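Local coordinates for PDZ domain protein (Parabacteroides distasonis, PDB 4L8N) that is of unknown function but binds magnesium and joins N- and C-terminal PDZ domains to a DUF4136 domain, at residues H348-Y361 against Q403-Y416. Sequence-based numbering, arbitrary orientation.
Sequences HKMDHSAEEFSSAY and QSSDYLPAFSYLYY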
# COMPACT_ATOMS: atom_id res chain seq x y z
N HIS A 348 -24.69 -10.95 -49.39
CA HIS A 348 -24.53 -9.51 -49.21
C HIS A 348 -23.56 -8.88 -50.19
O HIS A 348 -22.38 -9.23 -50.22
CB HIS A 348 -24.07 -9.19 -47.78
CG HIS A 348 -24.91 -9.83 -46.72
ND1 HIS A 348 -26.24 -9.49 -46.55
CD2 HIS A 348 -24.57 -10.76 -45.80
CE1 HIS A 348 -26.67 -10.23 -45.55
NE2 HIS A 348 -25.71 -11.01 -45.06
N LYS A 349 -24.07 -7.90 -50.97
CA LYS A 349 -23.31 -7.13 -51.95
C LYS A 349 -22.24 -6.29 -51.24
O LYS A 349 -22.38 -5.98 -50.06
CB LYS A 349 -24.23 -6.25 -52.85
CG LYS A 349 -25.29 -5.43 -52.11
CD LYS A 349 -25.88 -4.37 -53.02
CE LYS A 349 -27.06 -3.65 -52.40
NZ LYS A 349 -27.52 -2.52 -53.25
N MSE A 350 -21.17 -5.96 -51.97
CA MSE A 350 -19.98 -5.30 -51.47
C MSE A 350 -19.66 -3.91 -52.14
O MSE A 350 -18.80 -3.18 -51.63
CB MSE A 350 -18.83 -6.29 -51.73
CG MSE A 350 -17.59 -6.02 -50.96
SE MSE A 350 -17.70 -6.65 -49.17
CE MSE A 350 -15.89 -6.83 -48.98
N ASP A 351 -20.36 -3.55 -53.24
CA ASP A 351 -20.14 -2.30 -53.99
C ASP A 351 -20.69 -1.03 -53.23
O ASP A 351 -21.42 -0.22 -53.81
CB ASP A 351 -20.74 -2.40 -55.42
CG ASP A 351 -22.22 -2.79 -55.53
OD1 ASP A 351 -22.79 -3.30 -54.52
OD2 ASP A 351 -22.80 -2.62 -56.63
N HIS A 352 -20.26 -0.85 -51.96
CA HIS A 352 -20.66 0.28 -51.12
C HIS A 352 -19.45 1.09 -50.66
O HIS A 352 -18.35 0.55 -50.62
CB HIS A 352 -21.44 -0.20 -49.89
CG HIS A 352 -22.60 -1.07 -50.22
ND1 HIS A 352 -23.78 -0.55 -50.70
CD2 HIS A 352 -22.71 -2.42 -50.14
CE1 HIS A 352 -24.58 -1.59 -50.90
NE2 HIS A 352 -23.98 -2.73 -50.57
N SER A 353 -19.66 2.36 -50.30
CA SER A 353 -18.61 3.24 -49.79
C SER A 353 -18.32 2.91 -48.33
O SER A 353 -19.11 2.21 -47.70
CB SER A 353 -19.01 4.71 -49.93
OG SER A 353 -19.79 5.17 -48.83
N ALA A 354 -17.23 3.45 -47.80
CA ALA A 354 -16.86 3.29 -46.40
C ALA A 354 -17.91 3.92 -45.48
O ALA A 354 -18.21 3.34 -44.43
CB ALA A 354 -15.49 3.90 -46.15
N GLU A 355 -18.48 5.09 -45.87
CA GLU A 355 -19.50 5.76 -45.06
C GLU A 355 -20.85 5.04 -45.14
O GLU A 355 -21.59 5.06 -44.16
CB GLU A 355 -19.65 7.25 -45.39
CG GLU A 355 -18.98 8.15 -44.36
CD GLU A 355 -19.30 7.88 -42.90
OE1 GLU A 355 -20.50 7.88 -42.54
OE2 GLU A 355 -18.35 7.64 -42.12
N GLU A 356 -21.13 4.38 -46.29
CA GLU A 356 -22.34 3.56 -46.47
C GLU A 356 -22.32 2.40 -45.45
O GLU A 356 -23.34 2.11 -44.84
CB GLU A 356 -22.41 3.00 -47.89
CG GLU A 356 -22.95 3.96 -48.94
CD GLU A 356 -23.25 3.26 -50.26
OE1 GLU A 356 -24.36 2.69 -50.39
OE2 GLU A 356 -22.36 3.26 -51.14
N PHE A 357 -21.13 1.78 -45.27
CA PHE A 357 -20.87 0.65 -44.37
C PHE A 357 -20.87 1.10 -42.93
O PHE A 357 -21.50 0.46 -42.09
CB PHE A 357 -19.53 -0.05 -44.72
CG PHE A 357 -19.57 -1.08 -45.84
CD1 PHE A 357 -20.40 -2.20 -45.76
CD2 PHE A 357 -18.71 -0.98 -46.92
CE1 PHE A 357 -20.41 -3.17 -46.77
CE2 PHE A 357 -18.71 -1.96 -47.94
CZ PHE A 357 -19.57 -3.04 -47.85
N SER A 358 -20.16 2.21 -42.64
CA SER A 358 -20.05 2.80 -41.31
C SER A 358 -21.43 3.18 -40.75
O SER A 358 -21.74 2.77 -39.62
CB SER A 358 -19.13 4.02 -41.34
OG SER A 358 -18.76 4.39 -40.03
N SER A 359 -22.26 3.89 -41.53
CA SER A 359 -23.61 4.32 -41.13
C SER A 359 -24.55 3.12 -40.90
O SER A 359 -25.24 3.07 -39.88
CB SER A 359 -24.22 5.24 -42.19
OG SER A 359 -23.39 6.37 -42.38
N ALA A 360 -24.56 2.15 -41.85
CA ALA A 360 -25.36 0.93 -41.81
C ALA A 360 -25.06 0.10 -40.54
O ALA A 360 -25.99 -0.45 -39.94
CB ALA A 360 -25.10 0.11 -43.06
N TYR A 361 -23.78 0.07 -40.11
CA TYR A 361 -23.31 -0.64 -38.91
C TYR A 361 -23.80 0.07 -37.64
O TYR A 361 -24.27 -0.60 -36.71
CB TYR A 361 -21.76 -0.73 -38.93
CG TYR A 361 -21.15 -1.40 -37.72
CD1 TYR A 361 -21.38 -2.74 -37.44
CD2 TYR A 361 -20.30 -0.69 -36.87
CE1 TYR A 361 -20.79 -3.37 -36.35
CE2 TYR A 361 -19.70 -1.31 -35.77
CZ TYR A 361 -19.95 -2.64 -35.51
OH TYR A 361 -19.39 -3.25 -34.42
N GLN A 403 -28.24 -9.78 -40.17
CA GLN A 403 -28.21 -10.17 -41.57
C GLN A 403 -29.17 -9.37 -42.45
O GLN A 403 -29.35 -9.69 -43.63
CB GLN A 403 -28.48 -11.69 -41.70
CG GLN A 403 -27.40 -12.57 -41.03
CD GLN A 403 -25.99 -12.30 -41.52
OE1 GLN A 403 -25.64 -12.61 -42.65
NE2 GLN A 403 -25.16 -11.68 -40.70
N SER A 404 -29.74 -8.28 -41.89
CA SER A 404 -30.65 -7.39 -42.62
C SER A 404 -29.83 -6.53 -43.57
O SER A 404 -28.92 -5.83 -43.13
CB SER A 404 -31.45 -6.51 -41.66
OG SER A 404 -31.95 -7.25 -40.57
N SER A 405 -30.17 -6.59 -44.86
CA SER A 405 -29.51 -5.86 -45.96
C SER A 405 -29.38 -4.36 -45.68
O SER A 405 -28.42 -3.75 -46.16
CB SER A 405 -30.25 -6.10 -47.27
OG SER A 405 -29.92 -7.39 -47.75
N ASP A 406 -30.29 -3.79 -44.86
CA ASP A 406 -30.28 -2.38 -44.44
C ASP A 406 -29.00 -2.06 -43.63
O ASP A 406 -28.53 -0.91 -43.67
CB ASP A 406 -31.55 -2.05 -43.60
CG ASP A 406 -31.62 -0.65 -42.99
OD1 ASP A 406 -31.20 0.32 -43.66
OD2 ASP A 406 -32.13 -0.52 -41.85
N TYR A 407 -28.43 -3.05 -42.92
CA TYR A 407 -27.23 -2.81 -42.12
C TYR A 407 -25.93 -3.19 -42.86
O TYR A 407 -24.86 -3.15 -42.26
CB TYR A 407 -27.32 -3.52 -40.75
CG TYR A 407 -28.61 -3.30 -39.99
CD1 TYR A 407 -29.10 -2.01 -39.76
CD2 TYR A 407 -29.32 -4.37 -39.47
CE1 TYR A 407 -30.28 -1.81 -39.05
CE2 TYR A 407 -30.51 -4.18 -38.76
CZ TYR A 407 -30.98 -2.90 -38.55
OH TYR A 407 -32.16 -2.73 -37.84
N LEU A 408 -26.01 -3.47 -44.20
CA LEU A 408 -24.87 -3.85 -45.06
C LEU A 408 -23.93 -4.82 -44.28
O LEU A 408 -22.86 -4.43 -43.79
CB LEU A 408 -24.12 -2.61 -45.60
CG LEU A 408 -24.97 -1.54 -46.34
CD1 LEU A 408 -24.12 -0.38 -46.76
CD2 LEU A 408 -25.72 -2.11 -47.54
N PRO A 409 -24.39 -6.08 -44.12
CA PRO A 409 -23.64 -7.04 -43.29
C PRO A 409 -22.59 -7.88 -44.03
O PRO A 409 -22.29 -8.99 -43.59
CB PRO A 409 -24.77 -7.95 -42.76
CG PRO A 409 -26.08 -7.44 -43.38
CD PRO A 409 -25.66 -6.69 -44.57
N ALA A 410 -22.03 -7.37 -45.14
CA ALA A 410 -21.04 -8.09 -45.94
C ALA A 410 -19.84 -8.57 -45.11
O ALA A 410 -19.42 -9.72 -45.26
CB ALA A 410 -20.56 -7.21 -47.07
N PHE A 411 -19.34 -7.72 -44.19
CA PHE A 411 -18.19 -8.06 -43.37
C PHE A 411 -18.55 -8.92 -42.16
O PHE A 411 -17.64 -9.41 -41.48
CB PHE A 411 -17.43 -6.80 -42.95
CG PHE A 411 -16.75 -6.07 -44.09
CD1 PHE A 411 -15.61 -6.58 -44.70
CD2 PHE A 411 -17.24 -4.84 -44.54
CE1 PHE A 411 -14.98 -5.90 -45.74
CE2 PHE A 411 -16.59 -4.15 -45.58
CZ PHE A 411 -15.47 -4.69 -46.17
N SER A 412 -19.84 -9.19 -41.92
CA SER A 412 -20.26 -10.03 -40.78
C SER A 412 -19.71 -11.49 -40.89
O SER A 412 -19.76 -12.22 -39.90
CB SER A 412 -21.78 -10.05 -40.62
OG SER A 412 -22.40 -10.78 -41.67
N TYR A 413 -19.17 -11.88 -42.06
CA TYR A 413 -18.55 -13.19 -42.33
C TYR A 413 -17.37 -13.42 -41.36
O TYR A 413 -17.06 -14.56 -41.01
CB TYR A 413 -18.10 -13.30 -43.81
CG TYR A 413 -16.75 -12.67 -44.13
CD1 TYR A 413 -15.57 -13.39 -44.01
CD2 TYR A 413 -16.66 -11.35 -44.58
CE1 TYR A 413 -14.33 -12.81 -44.28
CE2 TYR A 413 -15.43 -10.76 -44.85
CZ TYR A 413 -14.26 -11.50 -44.71
OH TYR A 413 -13.05 -10.93 -45.00
N LEU A 414 -16.73 -12.32 -40.92
CA LEU A 414 -15.64 -12.34 -39.96
C LEU A 414 -16.06 -13.00 -38.66
O LEU A 414 -15.20 -13.54 -37.96
CB LEU A 414 -15.15 -10.91 -39.68
CG LEU A 414 -14.43 -10.22 -40.85
CD1 LEU A 414 -14.43 -8.72 -40.67
CD2 LEU A 414 -13.01 -10.76 -41.05
N TYR A 415 -17.39 -13.00 -38.36
CA TYR A 415 -17.93 -13.59 -37.14
C TYR A 415 -18.95 -14.70 -37.44
O TYR A 415 -19.78 -15.01 -36.59
CB TYR A 415 -18.51 -12.50 -36.22
CG TYR A 415 -17.45 -11.56 -35.67
CD1 TYR A 415 -16.48 -12.02 -34.78
CD2 TYR A 415 -17.36 -10.24 -36.11
CE1 TYR A 415 -15.49 -11.17 -34.29
CE2 TYR A 415 -16.36 -9.38 -35.64
CZ TYR A 415 -15.45 -9.85 -34.70
OH TYR A 415 -14.48 -9.03 -34.18
N TYR A 416 -18.81 -15.38 -38.59
CA TYR A 416 -19.73 -16.45 -39.00
C TYR A 416 -19.64 -17.73 -38.16
O TYR A 416 -20.50 -18.61 -38.33
CB TYR A 416 -19.56 -16.77 -40.47
CG TYR A 416 -20.70 -16.21 -41.28
CD1 TYR A 416 -21.21 -14.94 -41.00
CD2 TYR A 416 -21.34 -16.98 -42.25
CE1 TYR A 416 -22.31 -14.44 -41.69
CE2 TYR A 416 -22.47 -16.50 -42.92
CZ TYR A 416 -22.92 -15.21 -42.66
OH TYR A 416 -23.99 -14.71 -43.36
O HOH W 1 -23.81 -5.90 -47.58
O HOH W 2 -21.65 -2.35 -42.39
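His348 sends the one direct hydrogen bond between 348-361 and 403-416: its NE2 meets Gln403 OE1 at 2.9 Å, nearly straight and in the imidazole plane but above the plane of the amide. Tyr416 OH donates to the same oxygen from the opposite face, while Gln403 NE2 donates a hydrogen bond to Ser412 OG, which in turn donates to Pro409 O; the amide is thus fixed in rotation. Water 1 accepts a long, weak bond from Ala410 N and donates to Lys349 O.

Two CH-pi contacts follow: Pro409 CD sits over the His348 ring, 3.8 Å from its centroid, and, nearer the start of helix 354-367, Leu408 CD2 lies over the His352 face. The other Leu408 branch, CD1, rests against Glu356 O. Here the loop following helix 395-402 packs against edge strand 348-349 and helix 354-367 of what is probably the C-terminal PDZ domain; Ser353 and Glu356 start that helix with a capping box.

The aromatic core is an edge-to-face pair: Phe411 points CE2 at the centre of the Phe357 face, centroids 5.1 Å apart and planes at 60°. In Met350, a selenomethionine bent at chi2 (80°), SE stands above the Phe411 face, 4.5 Å from its centroid, a Met-aromatic contact, and CE touches Phe411 CE1. The same SE lies 3.6 Å from Ala410 CB. Leu110 of helix 107-113 also touches Phe411.

Ala360 CB packs on Leu408 CG (3.7 Å), and Tyr407 CA makes a CA-H...O contact with Ala360 O.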